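Local coordinates for protein glycoside hydrolase family 81 (Clostridium thermocellum, PDB 6FOP) that probably hydrolyses beta-1,3-glucans such as laminarin, as a family 81 glycoside hydrolase of the cellulosome, at residues Y522-T525 and T526-A530. Residues are numbered along the deposited sequence; the frame is centred on the assembly and turned at random.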
ATOM      1  N   TYR A 522       7.711  -7.414   5.539  1.00 12.32           N
ATOM      2  CA  TYR A 522       6.987  -7.623   4.272  1.00 12.19           C
ATOM      3  C   TYR A 522       6.358  -6.334   3.745  1.00 12.04           C
ATOM      4  O   TYR A 522       6.563  -5.910   2.583  1.00 12.03           O
ATOM      5  CB  TYR A 522       5.939  -8.738   4.466  1.00 12.72           C
ATOM      6  CG  TYR A 522       4.814  -8.777   3.432  1.00 12.20           C
ATOM      7  CD1 TYR A 522       5.063  -9.180   2.125  1.00 12.03           C
ATOM      8  CD2 TYR A 522       3.531  -8.365   3.748  1.00 13.14           C
ATOM      9  CE1 TYR A 522       4.054  -9.209   1.170  1.00 12.48           C
ATOM     10  CE2 TYR A 522       2.529  -8.370   2.782  1.00 13.76           C
ATOM     11  CZ  TYR A 522       2.795  -8.793   1.517  1.00 13.13           C
ATOM     12  OH  TYR A 522       1.788  -8.789   0.576  1.00 14.97           O
ATOM     13  N   LEU A 523       5.571  -5.689   4.603  1.00 11.50           N
ATOM     14  CA  LEU A 523       4.889  -4.452   4.196  1.00 11.92           C
ATOM     15  C   LEU A 523       5.849  -3.340   3.847  1.00 11.91           C
ATOM     16  O   LEU A 523       5.710  -2.675   2.819  1.00 12.46           O
ATOM     17  CB  LEU A 523       3.904  -4.011   5.277  1.00 12.44           C
ATOM     18  CG  LEU A 523       2.777  -4.999   5.594  1.00 12.46           C
ATOM     19  CD1 LEU A 523       2.074  -4.625   6.897  1.00 13.29           C
ATOM     20  CD2 LEU A 523       1.765  -5.037   4.443  1.00 13.72           C
ATOM     21  N   TYR A 524       6.790  -3.097   4.749  1.00 11.89           N
ATOM     22  CA  TYR A 524       7.755  -2.028   4.587  1.00 11.53           C
ATOM     23  C   TYR A 524       8.587  -2.195   3.331  1.00 12.16           C
ATOM     24  O   TYR A 524       8.701  -1.279   2.504  1.00 12.27           O
ATOM     25  CB  TYR A 524       8.669  -2.003   5.828  1.00 11.96           C
ATOM     26  CG  TYR A 524       9.815  -1.019   5.751  1.00 11.85           C
ATOM     27  CD1 TYR A 524       9.655   0.321   6.086  1.00 12.16           C
ATOM     28  CD2 TYR A 524      11.059  -1.428   5.308  1.00 12.09           C
ATOM     29  CE1 TYR A 524      10.724   1.210   5.986  1.00 13.23           C
ATOM     30  CE2 TYR A 524      12.127  -0.546   5.235  1.00 13.89           C
ATOM     31  CZ  TYR A 524      11.955   0.771   5.566  1.00 13.06           C
ATOM     32  OH  TYR A 524      13.017   1.626   5.475  1.00 14.80           O
ATOM     33  N   THR A 525       9.193  -3.365   3.175  1.00 12.41           N
ATOM     34  CA  THR A 525      10.085  -3.602   2.058  0.80 12.87           C
ATOM     35  C   THR A 525       9.343  -3.489   0.731  1.00 13.10           C
ATOM     36  O   THR A 525       9.821  -2.881  -0.224  1.00 13.00           O
ATOM     37  CB  THR A 525      10.764  -4.969   2.231  0.80 13.02           C
ATOM     38  OG1 THR A 525      11.432  -5.022   3.521  0.80 13.49           O
ATOM     39  CG2 THR A 525      11.782  -5.207   1.152  0.80 13.38           C
ATOM     40  N   THR A 526       8.142  -4.076   0.690  1.00 12.71           N
ATOM     41  CA  THR A 526       7.392  -4.064  -0.562  1.00 12.55           C
ATOM     42  C   THR A 526       6.908  -2.638  -0.891  1.00 12.24           C
ATOM     43  O   THR A 526       7.077  -2.181  -2.026  1.00 12.20           O
ATOM     44  CB  THR A 526       6.222  -5.027  -0.498  1.00 12.58           C
ATOM     45  OG1 THR A 526       6.678  -6.342  -0.161  1.00 13.03           O
ATOM     46  CG2 THR A 526       5.533  -5.081  -1.866  1.00 12.19           C
ATOM     47  N   GLU A 527       6.330  -1.913   0.084  1.00 11.68           N
ATOM     48  CA  GLU A 527       5.895  -0.556  -0.199  1.00 12.06           C
ATOM     49  C   GLU A 527       7.030   0.326  -0.679  1.00 12.31           C
ATOM     50  O   GLU A 527       6.863   1.111  -1.621  1.00 12.45           O
ATOM     51  CB  GLU A 527       5.129   0.047   0.986  1.00 12.34           C
ATOM     52  CG  GLU A 527       4.370   1.312   0.601  1.00 13.16           C
ATOM     53  CD  GLU A 527       2.868   1.304   0.860  1.00 12.55           C
ATOM     54  OE1 GLU A 527       2.369   0.436   1.625  1.00 13.03           O
ATOM     55  OE2 GLU A 527       2.175   2.159   0.250  1.00 12.26           O
ATOM     56  N   VAL A 528       8.201   0.173  -0.074  1.00 12.58           N
ATOM     57  CA  VAL A 528       9.352   0.957  -0.508  1.00 13.42           C
ATOM     58  C   VAL A 528       9.665   0.652  -1.991  1.00 13.42           C
ATOM     59  O   VAL A 528       9.935   1.564  -2.782  1.00 13.07           O
ATOM     60  CB  VAL A 528      10.572   0.681   0.387  1.00 13.52           C
ATOM     61  CG1 VAL A 528      11.850   1.209  -0.259  1.00 14.45           C
ATOM     62  CG2 VAL A 528      10.370   1.348   1.763  1.00 13.90           C
ATOM     63  N   GLU A 529       9.634  -0.626  -2.355  1.00 13.48           N
ATOM     64  CA  GLU A 529       9.915  -1.004  -3.756  1.00 14.69           C
ATOM     65  C   GLU A 529       8.887  -0.377  -4.711  1.00 14.15           C
ATOM     66  O   GLU A 529       9.255   0.160  -5.778  1.00 15.34           O
ATOM     67  CB  GLU A 529       9.897  -2.516  -3.927  1.00 16.54           C
ATOM     68  CG  GLU A 529      11.053  -3.219  -3.266  1.00 19.65           C
ATOM     69  CD  GLU A 529      12.387  -3.019  -3.967  1.00 22.46           C
ATOM     70  OE1 GLU A 529      12.425  -2.809  -5.207  1.00 21.85           O
ATOM     71  OE2 GLU A 529      13.413  -3.137  -3.288  1.00 29.16           O
ATOM     72  N   ALA A 530       7.604  -0.394  -4.323  1.00 13.46           N
ATOM     73  CA  ALA A 530       6.571   0.238  -5.141  1.00 14.57           C
ATOM     74  C   ALA A 530       6.767   1.763  -5.228  1.00 14.62           C
ATOM     75  O   ALA A 530       6.637   2.364  -6.296  1.00 14.50           O
ATOM     76  CB  ALA A 530       5.180  -0.108  -4.612  1.00 15.14           C
TER
HETATM   77  O   HOH W   1      12.520  -2.231  -0.672  1.00 28.05           O
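Thr526 sets OG1 beside its own backbone N (chi1 -56°), which turns the hydroxyl back to the carbonyl of Tyr522. Thr526 OG1 donates to Tyr522 O at 2.8 Å. Thr526 N donates to the same Tyr522 O at 3.1 Å. Tyr522 O is thus gripped by two donors, which reach it from opposite faces of the carbonyl plane. The bond gives the buried Thr526 hydroxyl a partner. Val528 and Tyr524 are also four residues apart. With CG1 anti to the backbone N (chi1 166°), Val528 leaves CG2 beside that N. Val528 CG2 sits over the centre of the Tyr524 ring, 4.2 Å from its centroid, a CH-pi contact. The ring's hydroxyl is anchored to the backbone of Ala584. These are i to i+4 contacts within helix 514-534, in the family 81 C-terminal domain, which belongs to a six-hairpin clan. Helix 494-511 packs against Leu523, Tyr524 and Glu527, while Tyr300 of strand 295-301 touches Thr525, Thr526 and Glu529. The Glu527 carboxylate is hydrogen-bonded to Ser477, Trp501 and Gln491. A water bridges Thr525 and Glu529: it donates to Glu529 OE2 at 2.9 Å and to Thr525 O at 2.8 Å. Thr525 O also accepts the backbone N-H of Glu529.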